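Local coordinates for restriction endonuclease THAI (PDB 3NDH), which recognises and probably cleaves a specific site in double-stranded DNA as a restriction endonuclease of the PD-(D/E)XK clan, probably as a dimer that intercalates the DNA, at residues D18-F24 with G148-I152; K102-E108 with L136-N142; V112-V118 with P179-I184. All blocks are in the same frame, centred on the assembly; numbering follows the deposited sequence.

Overall arrangement
Interactions 1 and 2 meet in the central mixed sheet: strand 135-141 of interaction 2 pairs on one side with strand 97-105 and on the other with strand 146-152, the strand covered in interaction 1 by helix 19-25. Interaction 2 is a buried sheet-core contact held by a parallel backbone ladder, with two threonines turned to DNA phosphates. Interaction 1 is only partly buried and aromatic in character, with one bond from a buried tyrosine to an exposed aspartate and the DNA about 11 Å from its nearest atom. Interaction 3, also buried, lies on the opposite side of the chain's centre from interaction 1 and reads bases as well as phosphates. It touches interaction 2 through Lys102 NZ and Lys113 O.

Interaction 1: residues D18-F24 with G148-I152; sequences DHLKDLF and GVYYI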
loop_
_atom_site.group_PDB
_atom_site.type_symbol
_atom_site.label_atom_id
_atom_site.label_comp_id
_atom_site.label_asym_id
_atom_site.label_seq_id
_atom_site.Cartn_x
_atom_site.Cartn_y
_atom_site.Cartn_z
ATOM N N ASP A 18 6.412 7.014 -31.438
ATOM C CA ASP A 18 6.427 7.122 -29.967
ATOM C C ASP A 18 4.968 7.164 -29.540
ATOM O O ASP A 18 4.257 8.148 -29.754
ATOM C CB ASP A 18 7.217 8.366 -29.530
ATOM C CG ASP A 18 7.270 8.540 -28.024
ATOM O OD1 ASP A 18 6.426 7.963 -27.328
ATOM O OD2 ASP A 18 8.166 9.269 -27.542
ATOM N N HIS A 19 4.521 6.057 -28.963
ATOM C CA HIS A 19 3.126 5.899 -28.594
ATOM C C HIS A 19 2.735 6.870 -27.489
ATOM O O HIS A 19 1.611 7.374 -27.469
ATOM C CB HIS A 19 2.868 4.455 -28.160
ATOM C CG HIS A 19 3.000 3.468 -29.273
ATOM N ND1 HIS A 19 2.173 3.483 -30.373
ATOM C CD2 HIS A 19 3.870 2.451 -29.471
ATOM C CE1 HIS A 19 2.527 2.518 -31.203
ATOM N NE2 HIS A 19 3.563 1.884 -30.685
ATOM N N LEU A 20 3.652 7.134 -26.566
ATOM C CA LEU A 20 3.361 8.079 -25.489
ATOM C C LEU A 20 3.220 9.510 -26.014
ATOM O O LEU A 20 2.404 10.270 -25.527
ATOM C CB LEU A 20 4.398 7.977 -24.379
ATOM C CG LEU A 20 4.238 6.722 -23.513
ATOM C CD1 LEU A 20 5.310 6.632 -22.436
ATOM C CD2 LEU A 20 2.844 6.645 -22.875
ATOM N N LYS A 21 4.012 9.874 -27.021
ATOM C CA LYS A 21 3.832 11.158 -27.688
ATOM C C LYS A 21 2.413 11.254 -28.242
ATOM O O LYS A 21 1.727 12.255 -28.039
ATOM C CB LYS A 21 4.858 11.332 -28.807
ATOM C CG LYS A 21 4.753 12.638 -29.586
ATOM C CD LYS A 21 5.825 12.724 -30.664
ATOM C CE LYS A 21 5.920 14.119 -31.260
ATOM N NZ LYS A 21 4.678 14.507 -31.987
ATOM N N ASP A 22 1.979 10.197 -28.919
ATOM C CA ASP A 22 0.638 10.154 -29.513
ATOM C C ASP A 22 -0.436 10.307 -28.437
ATOM O O ASP A 22 -1.418 11.025 -28.624
ATOM C CB ASP A 22 0.423 8.838 -30.267
ATOM C CG ASP A 22 1.324 8.704 -31.472
ATOM O OD1 ASP A 22 1.857 9.733 -31.928
ATOM O OD2 ASP A 22 1.504 7.565 -31.947
ATOM N N LEU A 23 -0.233 9.663 -27.292
ATOM C CA LEU A 23 -1.166 9.783 -26.176
ATOM C C LEU A 23 -1.273 11.228 -25.710
ATOM O O LEU A 23 -2.377 11.753 -25.515
ATOM C CB LEU A 23 -0.684 8.910 -25.021
ATOM C CG LEU A 23 -1.484 8.946 -23.724
ATOM C CD1 LEU A 23 -2.809 8.205 -23.872
ATOM C CD2 LEU A 23 -0.654 8.360 -22.606
ATOM N N PHE A 24 -0.123 11.868 -25.520
ATOM C CA PHE A 24 -0.074 13.205 -24.954
ATOM C C PHE A 24 -0.554 14.311 -25.896
ATOM O O PHE A 24 -0.866 15.402 -25.447
ATOM C CB PHE A 24 1.325 13.499 -24.381
ATOM C CG PHE A 24 1.502 13.004 -22.977
ATOM C CD1 PHE A 24 1.500 11.646 -22.703
ATOM C CD2 PHE A 24 1.613 13.894 -21.913
ATOM C CE1 PHE A 24 1.627 11.178 -21.396
ATOM C CE2 PHE A 24 1.745 13.429 -20.603
ATOM C CZ PHE A 24 1.756 12.081 -20.345
ATOM N N GLY A 148 -0.002 18.658 -13.166
ATOM C CA GLY A 148 0.051 18.106 -14.519
ATOM C C GLY A 148 0.503 16.675 -14.538
ATOM O O GLY A 148 1.003 16.154 -13.535
ATOM N N VAL A 149 0.344 16.079 -15.711
ATOM C CA VAL A 149 0.910 14.776 -15.973
ATOM C C VAL A 149 1.983 14.961 -17.004
ATOM O O VAL A 149 1.791 15.685 -17.987
ATOM C CB VAL A 149 -0.135 13.728 -16.391
ATOM C CG1 VAL A 149 -0.921 14.140 -17.573
ATOM C CG2 VAL A 149 0.529 12.373 -16.649
ATOM N N TYR A 150 3.112 14.305 -16.770
ATOM C CA TYR A 150 4.321 14.478 -17.574
ATOM C C TYR A 150 4.774 13.163 -18.150
ATOM O O TYR A 150 4.809 12.151 -17.449
ATOM C CB TYR A 150 5.449 15.028 -16.699
ATOM C CG TYR A 150 5.200 16.415 -16.182
ATOM C CD1 TYR A 150 5.814 17.507 -16.772
ATOM C CD2 TYR A 150 4.341 16.645 -15.112
ATOM C CE1 TYR A 150 5.578 18.792 -16.321
ATOM C CE2 TYR A 150 4.094 17.930 -14.665
ATOM C CZ TYR A 150 4.730 18.988 -15.259
ATOM O OH TYR A 150 4.495 20.270 -14.806
ATOM N N TYR A 151 5.127 13.201 -19.436
ATOM C CA TYR A 151 5.832 12.111 -20.115
ATOM C C TYR A 151 7.295 12.534 -20.234
ATOM O O TYR A 151 7.613 13.476 -20.945
ATOM C CB TYR A 151 5.235 11.828 -21.508
ATOM C CG TYR A 151 6.112 11.034 -22.455
ATOM C CD1 TYR A 151 6.927 9.993 -22.006
ATOM C CD2 TYR A 151 6.121 11.333 -23.808
ATOM C CE1 TYR A 151 7.738 9.293 -22.886
ATOM C CE2 TYR A 151 6.922 10.633 -24.692
ATOM C CZ TYR A 151 7.723 9.611 -24.204
ATOM O OH TYR A 151 8.537 8.903 -25.086
ATOM N N ILE A 152 8.151 11.844 -19.489
ATOM C CA ILE A 152 9.569 12.146 -19.425
ATOM C C ILE A 152 10.301 10.968 -20.068
ATOM O O ILE A 152 10.463 9.928 -19.438
ATOM C CB ILE A 152 10.021 12.370 -17.966
ATOM C CG1 ILE A 152 9.169 13.469 -17.295
ATOM C CG2 ILE A 152 11.485 12.759 -17.952
ATOM C CD1 ILE A 152 9.414 13.685 -15.819
#
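Tyr151 lies with one face against the start of helix 19-25, and Leu20 sits on that face: Leu20 CB stands 3.6 Å from the centroid of the Tyr151 ring and 8° off its normal, a nearly axial CH-pi contact. The leucine then runs on across the ring, with Leu20 CD1 reaching Tyr151 CE1 at 3.6 Å. At the ring's edge, near its plane, waits the carboxylate of Asp18. Tyr151 OH donates to Asp18 OD2 over 2.5 Å, on the syn side, and the carboxylate stands almost upright to the ring, their planes 87° apart. The two side chains come from opposite directions, Tyr151 with CG anti to its backbone nitrogen (chi1 162°), which carries the phenol out toward the first turn of the helix. The other oxygen, Asp18 OD1, takes the backbone N-H of Lys21 at 3.1 Å from above the carboxylate plane. This Asx motif ties the group to the first turn of the helix, so a single carboxylate grips both the helix start and the tyrosine.

Helix 19-25 packs roughly antiparallel on strand 146-152 of the central mixed sheet. One turn further on, Phe24 offers a face to the base of the same tyrosine: Tyr151 CB lies 3.7 Å from the Phe24 ring centroid, while the two rings themselves meet obliquely. Val149 O comes to the edge of the Phe24 ring, 3.5 Å from CE2, and Phe24 CZ touches Val149 CG2 at 3.9 Å. Leu20 also packs on Ile137 of the adjoining strand and Leu70 of helix 58-74, and Phe24 on Met199.

Interaction 2: residues K102-E108 with L136-N142; sequences KTITGKE and LILVHIN. With nucleotides of chain C.
With CG anti to the backbone nitrogen (chi1 170°), His140 carries its imidazole to the loop that follows strand 97-105, where His140 NE2 donates to Gly106 O at 2.6 Å, nearly in the ring plane. Thr105 OG1, set beside its own backbone nitrogen by chi1 -57°, turns to DA9 of chain C and bonds OP1 at 2.6 Å, while Thr105 N donates to OP2 at 2.8 Å. Strands 97-105 and 135-141 are the parallel pair of a beta-alpha-beta unit whose crossover is helix 120-129. Their ladder includes Val139 N to Lys102 O and Ile141 N to Ile104 O, both 2.8 Å. Thr103 grips one oxygen of DG8 of chain C twice: OP1 accepts from N at 2.7 Å and from OG1, which also bonds Arg62. Were His140 an alanine, Gly106 O would probably lose its side-chain donor and the 106-108 loop be left freer to move. Leu138 CD1 packs on Ile104 CG2 at 4.1 Å.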
loop_
_atom_site.group_PDB
_atom_site.type_symbol
_atom_site.label_atom_id
_atom_site.label_comp_id
_atom_site.label_asym_id
_atom_site.label_seq_id
_atom_site.Cartn_x
_atom_site.Cartn_y
_atom_site.Cartn_z
ATOM N N LYS A 102 4.853 7.330 -11.693
ATOM C CA LYS A 102 5.049 7.891 -10.359
ATOM C C LYS A 102 4.073 9.011 -10.108
ATOM O O LYS A 102 3.730 9.772 -11.010
ATOM C CB LYS A 102 6.485 8.365 -10.140
ATOM C CG LYS A 102 7.462 7.181 -10.168
ATOM C CD LYS A 102 8.844 7.503 -9.755
ATOM C CE LYS A 102 9.686 6.232 -9.704
ATOM N NZ LYS A 102 9.420 5.290 -8.559
ATOM N N THR A 103 3.581 9.076 -8.873
ATOM C CA THR A 103 2.648 10.102 -8.483
ATOM C C THR A 103 3.168 10.795 -7.226
ATOM O O THR A 103 3.819 10.184 -6.362
ATOM C CB THR A 103 1.230 9.511 -8.265
ATOM O OG1 THR A 103 1.197 8.706 -7.074
ATOM C CG2 THR A 103 0.774 8.711 -9.507
ATOM N N ILE A 104 2.881 12.095 -7.135
ATOM C CA ILE A 104 3.425 12.910 -6.061
ATOM C C ILE A 104 2.543 14.134 -5.863
ATOM O O ILE A 104 2.123 14.763 -6.855
ATOM C CB ILE A 104 4.904 13.287 -6.364
ATOM C CG1 ILE A 104 5.577 13.967 -5.174
ATOM C CG2 ILE A 104 5.007 14.167 -7.595
ATOM C CD1 ILE A 104 5.923 13.011 -4.078
ATOM N N THR A 105 2.250 14.432 -4.603
ATOM C CA THR A 105 1.445 15.591 -4.236
ATOM C C THR A 105 2.314 16.710 -3.668
ATOM O O THR A 105 3.201 16.474 -2.845
ATOM C CB THR A 105 0.367 15.199 -3.227
ATOM O OG1 THR A 105 -0.443 14.153 -3.773
ATOM C CG2 THR A 105 -0.534 16.381 -2.928
ATOM N N GLY A 106 2.033 17.934 -4.084
ATOM C CA GLY A 106 2.730 19.093 -3.522
ATOM C C GLY A 106 2.728 20.244 -4.478
ATOM O O GLY A 106 2.397 20.075 -5.639
ATOM N N LYS A 107 3.098 21.429 -3.989
ATOM C CA LYS A 107 3.208 22.635 -4.825
ATOM C C LYS A 107 4.185 22.382 -5.975
ATOM O O LYS A 107 3.928 22.746 -7.126
ATOM C CB LYS A 107 3.681 23.821 -3.969
ATOM C CG LYS A 107 3.887 25.143 -4.714
ATOM C CD LYS A 107 4.628 26.147 -3.841
ATOM C CE LYS A 107 4.945 27.438 -4.595
ATOM N NZ LYS A 107 5.933 27.234 -5.693
ATOM N N GLU A 108 5.323 21.783 -5.645
ATOM C CA GLU A 108 6.160 21.160 -6.660
ATOM C C GLU A 108 6.550 19.767 -6.176
ATOM O O GLU A 108 6.618 19.530 -4.964
ATOM C CB GLU A 108 7.411 21.989 -6.955
ATOM C CG GLU A 108 7.143 23.326 -7.648
ATOM C CD GLU A 108 6.725 23.204 -9.110
ATOM O OE1 GLU A 108 6.590 22.075 -9.633
ATOM O OE2 GLU A 108 6.527 24.260 -9.746
ATOM N N LEU A 136 9.057 7.526 -18.236
ATOM C CA LEU A 136 8.381 7.866 -16.995
ATOM C C LEU A 136 7.123 8.676 -17.286
ATOM O O LEU A 136 7.153 9.636 -18.061
ATOM C CB LEU A 136 9.332 8.680 -16.119
ATOM C CG LEU A 136 8.813 9.370 -14.863
ATOM C CD1 LEU A 136 8.266 8.359 -13.865
ATOM C CD2 LEU A 136 9.925 10.198 -14.230
ATOM N N ILE A 137 6.004 8.249 -16.687
ATOM C CA ILE A 137 4.790 9.058 -16.591
ATOM C C ILE A 137 4.705 9.517 -15.133
ATOM O O ILE A 137 4.565 8.705 -14.220
ATOM C CB ILE A 137 3.508 8.306 -16.982
ATOM C CG1 ILE A 137 3.573 7.882 -18.455
ATOM C CG2 ILE A 137 2.263 9.195 -16.736
ATOM C CD1 ILE A 137 2.396 6.971 -18.886
ATOM N N LEU A 138 4.886 10.826 -14.923
ATOM C CA LEU A 138 4.870 11.452 -13.617
ATOM C C LEU A 138 3.617 12.300 -13.468
ATOM O O LEU A 138 3.396 13.189 -14.251
ATOM C CB LEU A 138 6.119 12.328 -13.437
ATOM C CG LEU A 138 6.212 13.117 -12.127
ATOM C CD1 LEU A 138 6.447 12.221 -10.954
ATOM C CD2 LEU A 138 7.310 14.196 -12.234
ATOM N N VAL A 139 2.812 12.010 -12.450
ATOM C CA VAL A 139 1.643 12.829 -12.167
ATOM C C VAL A 139 1.917 13.704 -10.956
ATOM O O VAL A 139 2.135 13.221 -9.846
ATOM C CB VAL A 139 0.399 11.982 -11.879
ATOM C CG1 VAL A 139 -0.831 12.884 -11.856
ATOM C CG2 VAL A 139 0.227 10.870 -12.899
ATOM N N HIS A 140 1.938 15.007 -11.214
ATOM C CA HIS A 140 2.101 16.007 -10.178
ATOM C C HIS A 140 0.726 16.514 -9.764
ATOM O O HIS A 140 0.069 17.225 -10.497
ATOM C CB HIS A 140 2.978 17.133 -10.700
ATOM C CG HIS A 140 3.028 18.323 -9.811
ATOM N ND1 HIS A 140 3.208 19.599 -10.293
ATOM C CD2 HIS A 140 2.930 18.432 -8.471
ATOM C CE1 HIS A 140 3.209 20.449 -9.281
ATOM N NE2 HIS A 140 3.041 19.768 -8.163
ATOM N N ILE A 141 0.335 16.110 -8.555
ATOM C CA ILE A 141 -0.962 16.414 -7.986
ATOM C C ILE A 141 -0.798 17.631 -7.098
ATOM O O ILE A 141 0.129 17.708 -6.299
ATOM C CB ILE A 141 -1.460 15.243 -7.133
ATOM C CG1 ILE A 141 -1.451 13.945 -7.932
ATOM C CG2 ILE A 141 -2.851 15.505 -6.544
ATOM C CD1 ILE A 141 -1.548 12.726 -7.046
ATOM N N ASN A 142 -1.727 18.566 -7.204
ATOM C CA ASN A 142 -1.665 19.822 -6.472
ATOM C C ASN A 142 -3.093 20.273 -6.233
ATOM O O ASN A 142 -3.608 21.089 -6.976
ATOM C CB ASN A 142 -0.832 20.824 -7.271
ATOM C CG ASN A 142 -0.460 22.054 -6.493
ATOM O OD1 ASN A 142 -0.590 22.102 -5.262
ATOM N ND2 ASN A 142 0.023 23.074 -7.213
ATOM P P DG C 8 3.827 6.230 -6.204
ATOM O OP1 DG C 8 3.185 6.783 -7.422
ATOM O OP2 DG C 8 5.307 6.086 -6.150
ATOM O "O5'" DG C 8 3.368 7.120 -4.961
ATOM C "C5'" DG C 8 4.203 7.297 -3.809
ATOM C "C4'" DG C 8 3.461 8.086 -2.753
ATOM O "O4'" DG C 8 4.086 7.923 -1.456
ATOM C "C3'" DG C 8 3.355 9.595 -2.978
ATOM O "O3'" DG C 8 2.064 10.004 -2.492
ATOM C "C2'" DG C 8 4.489 10.128 -2.115
ATOM C "C1'" DG C 8 4.386 9.205 -0.914
ATOM N N9 DG C 8 5.589 9.075 -0.106
ATOM C C8 DG C 8 6.896 9.046 -0.538
ATOM N N7 DG C 8 7.752 8.890 0.433
ATOM C C5 DG C 8 6.965 8.819 1.577
ATOM C C6 DG C 8 7.330 8.648 2.943
ATOM O O6 DG C 8 8.462 8.545 3.435
ATOM N N1 DG C 8 6.209 8.611 3.768
ATOM C C2 DG C 8 4.908 8.729 3.338
ATOM N N2 DG C 8 3.959 8.657 4.283
ATOM N N3 DG C 8 4.561 8.905 2.077
ATOM C C4 DG C 8 5.632 8.934 1.258
ATOM P P DA C 9 1.618 11.559 -2.513
ATOM O OP1 DA C 9 0.453 11.691 -3.425
ATOM O OP2 DA C 9 2.819 12.426 -2.726
ATOM O "O5'" DA C 9 1.112 11.761 -1.012
ATOM C "C5'" DA C 9 0.266 10.779 -0.393
ATOM C "C4'" DA C 9 0.138 11.025 1.099
ATOM O "O4'" DA C 9 1.400 10.790 1.767
ATOM C "C3'" DA C 9 -0.293 12.428 1.520
ATOM O "O3'" DA C 9 -1.147 12.334 2.671
ATOM C "C2'" DA C 9 1.032 13.092 1.866
ATOM C "C1'" DA C 9 1.769 11.940 2.523
ATOM N N9 DA C 9 3.230 12.036 2.494
ATOM C C8 DA C 9 4.017 12.259 1.391
ATOM N N7 DA C 9 5.304 12.238 1.646
ATOM C C5 DA C 9 5.371 12.000 3.011
ATOM C C6 DA C 9 6.457 11.854 3.898
ATOM N N6 DA C 9 7.740 11.915 3.527
ATOM N N1 DA C 9 6.175 11.630 5.198
ATOM C C2 DA C 9 4.893 11.552 5.574
ATOM N N3 DA C 9 3.790 11.671 4.841
ATOM C C4 DA C 9 4.099 11.892 3.552
#

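Interaction 3: residues V112-V118 with P179-I184; sequences VKLIWTV and PRGVEI. With nucleotides of chain C.
A classic beta bulge, with Leu114 and Ile115 both facing Val182, shapes the DNA-reading edge formed by 112-118 and 179-184. Val182 O takes Leu114 N at 2.7 Å, and Val182 N returns a bond to Ile115 O; Ile115 CG2 and Val182 CG2, on the same face, lie side by side. Gly181 passes so close to Ile115 and Trp116 that a CB there would clash with Ile115 O.

The C5 edge of DC7 of chain C points into one face of the Trp116 indole, C5 standing 3.1 Å above the plane near its centre and the base steeply inclined, and Lys113 CB backs the opposite face, offset toward the rim. The indole edge is fixed by Trp116 NE1 donating to DC7 OP2 at 2.7 Å, while Trp116 N binds OP2 of DG6 of chain C. Lys113, bent at chi2 (69°), runs alongside Glu183 and puts NZ within 2.9 Å of N7 of DG8 of chain C. The same nitrogen makes a salt bridge to Glu183 OE2 at 3.0 Å, from above the carboxylate plane, and bonds Gly111 O. Glu183 is thus a second-shell partner that probably steadies the ammonium in the major groove. A water joins Lys113 NZ and Arg180 N to DG8 O6. Arg180 CG lies against that O6, its guanidinium held by Asn178 and Pro179 O, with NE on another guanine's O6.

Trp116 and Arg180 pack against each other's counterparts in the second subunit. Behind the bulge, Phe126 of helix 120-129 covers Leu114, Ile115 and Val182, strand 170-171 pairs with 182-184, and Val112 rests on Lys102 and Ile104 of strand 97-105.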
loop_
_atom_site.group_PDB
_atom_site.type_symbol
_atom_site.label_atom_id
_atom_site.label_comp_id
_atom_site.label_asym_id
_atom_site.label_seq_id
_atom_site.Cartn_x
_atom_site.Cartn_y
_atom_site.Cartn_z
ATOM N N VAL A 112 10.799 12.282 -4.476
ATOM C CA VAL A 112 10.238 11.141 -5.248
ATOM C C VAL A 112 11.223 9.967 -5.222
ATOM O O VAL A 112 12.409 10.172 -5.435
ATOM C CB VAL A 112 9.950 11.600 -6.705
ATOM C CG1 VAL A 112 9.674 10.444 -7.652
ATOM C CG2 VAL A 112 8.798 12.630 -6.735
ATOM N N LYS A 113 10.749 8.747 -4.958
ATOM C CA LYS A 113 11.658 7.599 -4.783
ATOM C C LYS A 113 12.005 6.897 -6.087
ATOM O O LYS A 113 11.153 6.697 -6.955
ATOM C CB LYS A 113 11.096 6.561 -3.792
ATOM C CG LYS A 113 11.456 6.807 -2.333
ATOM C CD LYS A 113 10.772 8.036 -1.785
ATOM C CE LYS A 113 11.145 8.324 -0.328
ATOM N NZ LYS A 113 10.514 9.614 0.139
ATOM N N LEU A 114 13.266 6.472 -6.168
ATOM C CA LEU A 114 13.762 5.613 -7.235
ATOM C C LEU A 114 13.746 4.127 -6.859
ATOM O O LEU A 114 13.584 3.273 -7.720
ATOM C CB LEU A 114 15.177 6.030 -7.633
ATOM C CG LEU A 114 15.290 7.449 -8.204
ATOM C CD1 LEU A 114 16.770 7.797 -8.392
ATOM C CD2 LEU A 114 14.545 7.596 -9.510
ATOM N N ILE A 115 13.897 3.828 -5.568
ATOM C CA ILE A 115 13.787 2.467 -5.033
ATOM C C ILE A 115 13.400 2.610 -3.541
ATOM O O ILE A 115 13.772 3.592 -2.908
ATOM C CB ILE A 115 15.108 1.664 -5.225
ATOM C CG1 ILE A 115 14.903 0.192 -4.846
ATOM C CG2 ILE A 115 16.262 2.276 -4.435
ATOM C CD1 ILE A 115 16.012 -0.736 -5.310
ATOM N N TRP A 116 12.614 1.673 -3.024
ATOM C CA TRP A 116 12.054 1.782 -1.677
ATOM C C TRP A 116 12.934 1.098 -0.621
ATOM O O TRP A 116 12.446 0.562 0.381
ATOM C CB TRP A 116 10.634 1.260 -1.697
ATOM C CG TRP A 116 9.749 2.013 -2.650
ATOM C CD1 TRP A 116 9.365 1.636 -3.908
ATOM C CD2 TRP A 116 9.134 3.293 -2.413
ATOM N NE1 TRP A 116 8.556 2.593 -4.462
ATOM C CE2 TRP A 116 8.393 3.619 -3.569
ATOM C CE3 TRP A 116 9.117 4.178 -1.334
ATOM C CZ2 TRP A 116 7.637 4.782 -3.664
ATOM C CZ3 TRP A 116 8.356 5.341 -1.439
ATOM C CH2 TRP A 116 7.642 5.636 -2.599
ATOM N N THR A 117 14.245 1.249 -0.812
ATOM C CA THR A 117 15.270 0.669 0.013
ATOM C C THR A 117 15.844 1.701 0.978
ATOM O O THR A 117 16.239 2.790 0.548
ATOM C CB THR A 117 16.404 0.177 -0.867
ATOM O OG1 THR A 117 15.919 -0.875 -1.672
ATOM C CG2 THR A 117 17.578 -0.332 -0.020
ATOM N N VAL A 118 15.849 1.373 2.270
ATOM C CA VAL A 118 16.393 2.241 3.313
ATOM C C VAL A 118 17.724 1.720 3.881
ATOM O O VAL A 118 18.564 2.517 4.300
ATOM C CB VAL A 118 15.363 2.445 4.445
ATOM C CG1 VAL A 118 15.987 3.188 5.605
ATOM C CG2 VAL A 118 14.175 3.216 3.912
ATOM N N PRO A 179 13.229 7.302 6.957
ATOM C CA PRO A 179 12.744 7.576 5.608
ATOM C C PRO A 179 12.158 6.333 4.941
ATOM O O PRO A 179 12.002 5.295 5.574
ATOM C CB PRO A 179 14.010 8.016 4.893
ATOM C CG PRO A 179 15.034 7.129 5.474
ATOM C CD PRO A 179 14.644 6.874 6.918
ATOM N N ARG A 180 11.821 6.436 3.661
ATOM C CA ARG A 180 11.225 5.297 2.950
ATOM C C ARG A 180 11.955 4.891 1.660
ATOM O O ARG A 180 11.566 3.904 1.048
ATOM C CB ARG A 180 9.708 5.517 2.711
ATOM C CG ARG A 180 8.880 5.301 3.953
ATOM C CD ARG A 180 8.909 3.844 4.391
ATOM N NE ARG A 180 8.070 3.617 5.543
ATOM C CZ ARG A 180 8.433 3.866 6.804
ATOM N NH1 ARG A 180 9.642 4.357 7.078
ATOM N NH2 ARG A 180 7.584 3.644 7.790
ATOM N N GLY A 181 13.050 5.551 1.301
ATOM C CA GLY A 181 13.821 5.055 0.165
ATOM C C GLY A 181 14.890 5.982 -0.348
ATOM O O GLY A 181 15.204 6.984 0.265
ATOM N N VAL A 182 15.431 5.609 -1.504
ATOM C CA VAL A 182 16.412 6.389 -2.259
ATOM C C VAL A 182 15.628 7.287 -3.211
ATOM O O VAL A 182 14.735 6.812 -3.894
ATOM C CB VAL A 182 17.335 5.476 -3.070
ATOM C CG1 VAL A 182 18.332 6.312 -3.855
ATOM C CG2 VAL A 182 18.054 4.474 -2.156
ATOM N N GLU A 183 15.956 8.570 -3.247
ATOM C CA GLU A 183 15.186 9.550 -3.992
ATOM C C GLU A 183 15.949 10.081 -5.192
ATOM O O GLU A 183 17.177 10.048 -5.226
ATOM C CB GLU A 183 14.831 10.697 -3.062
ATOM C CG GLU A 183 13.921 10.282 -1.930
ATOM C CD GLU A 183 13.782 11.319 -0.836
ATOM O OE1 GLU A 183 14.304 12.446 -0.974
ATOM O OE2 GLU A 183 13.156 10.997 0.192
ATOM N N ILE A 184 15.210 10.600 -6.171
ATOM C CA ILE A 184 15.795 11.504 -7.162
ATOM C C ILE A 184 15.972 12.861 -6.486
ATOM O O ILE A 184 15.143 13.273 -5.686
ATOM C CB ILE A 184 14.927 11.601 -8.459
ATOM C CG1 ILE A 184 15.645 12.452 -9.506
ATOM C CG2 ILE A 184 13.528 12.103 -8.179
ATOM C CD1 ILE A 184 14.979 12.471 -10.898
ATOM P P DC C 7 6.621 1.193 -7.339
ATOM O OP1 DC C 7 6.134 1.429 -8.702
ATOM O OP2 DC C 7 7.977 1.668 -6.944
ATOM O "O5'" DC C 7 5.563 1.798 -6.318
ATOM C "C5'" DC C 7 4.177 1.812 -6.626
ATOM C "C4'" DC C 7 3.412 2.401 -5.467
ATOM O "O4'" DC C 7 3.684 1.619 -4.290
ATOM C "C3'" DC C 7 3.827 3.815 -5.069
ATOM O "O3'" DC C 7 3.165 4.777 -5.927
ATOM C "C2'" DC C 7 3.346 3.879 -3.624
ATOM C "C1'" DC C 7 3.367 2.410 -3.150
ATOM N N1 DC C 7 4.345 2.102 -2.088
ATOM C C2 DC C 7 3.895 2.040 -0.766
ATOM O O2 DC C 7 2.677 2.122 -0.542
ATOM N N3 DC C 7 4.789 1.876 0.236
ATOM C C4 DC C 7 6.088 1.754 -0.045
ATOM N N4 DC C 7 6.940 1.659 0.980
ATOM C C5 DC C 7 6.570 1.739 -1.388
ATOM C C6 DC C 7 5.671 1.912 -2.374
ATOM P P DG C 6 11.305 -1.505 -5.159
ATOM O OP1 DG C 6 11.718 -0.710 -6.331
ATOM O OP2 DG C 6 11.707 -1.078 -3.796
ATOM O "O5'" DG C 6 9.722 -1.685 -5.213
ATOM C "C5'" DG C 6 9.095 -2.212 -6.386
ATOM C "C4'" DG C 6 7.598 -2.301 -6.187
ATOM O "O4'" DG C 6 7.320 -3.088 -5.016
ATOM C "C3'" DG C 6 6.903 -0.972 -5.921
ATOM O "O3'" DG C 6 6.519 -0.392 -7.152
ATOM C "C2'" DG C 6 5.680 -1.392 -5.135
ATOM C "C1'" DG C 6 6.254 -2.501 -4.273
ATOM N N9 DG C 6 6.795 -2.092 -2.986
ATOM C C8 DG C 6 8.119 -1.950 -2.654
ATOM N N7 DG C 6 8.300 -1.701 -1.388
ATOM C C5 DG C 6 7.018 -1.653 -0.860
ATOM C C6 DG C 6 6.585 -1.460 0.468
ATOM O O6 DG C 6 7.267 -1.336 1.487
ATOM N N1 DG C 6 5.194 -1.448 0.555
ATOM C C2 DG C 6 4.335 -1.624 -0.502
ATOM N N2 DG C 6 3.023 -1.556 -0.224
ATOM N N3 DG C 6 4.733 -1.846 -1.741
ATOM C C4 DG C 6 6.079 -1.847 -1.845
ATOM P P DG C 8 3.827 6.230 -6.204
ATOM O OP1 DG C 8 3.185 6.783 -7.422
ATOM O OP2 DG C 8 5.307 6.086 -6.150
ATOM O "O5'" DG C 8 3.368 7.120 -4.961
ATOM C "C5'" DG C 8 4.203 7.297 -3.809
ATOM C "C4'" DG C 8 3.461 8.086 -2.753
ATOM O "O4'" DG C 8 4.086 7.923 -1.456
ATOM C "C3'" DG C 8 3.355 9.595 -2.978
ATOM O "O3'" DG C 8 2.064 10.004 -2.492
ATOM C "C2'" DG C 8 4.489 10.128 -2.115
ATOM C "C1'" DG C 8 4.386 9.205 -0.914
ATOM N N9 DG C 8 5.589 9.075 -0.106
ATOM C C8 DG C 8 6.896 9.046 -0.538
ATOM N N7 DG C 8 7.752 8.890 0.433
ATOM C C5 DG C 8 6.965 8.819 1.577
ATOM C C6 DG C 8 7.330 8.648 2.943
ATOM O O6 DG C 8 8.462 8.545 3.435
ATOM N N1 DG C 8 6.209 8.611 3.768
ATOM C C2 DG C 8 4.908 8.729 3.338
ATOM N N2 DG C 8 3.959 8.657 4.283
ATOM N N3 DG C 8 4.561 8.905 2.077
ATOM C C4 DG C 8 5.632 8.934 1.258
HETATM O O HOH W 1 12.517 14.240 -5.811
HETATM O O HOH W 2 11.068 9.121 2.932
HETATM O O HOH W 3 10.138 1.683 1.654
#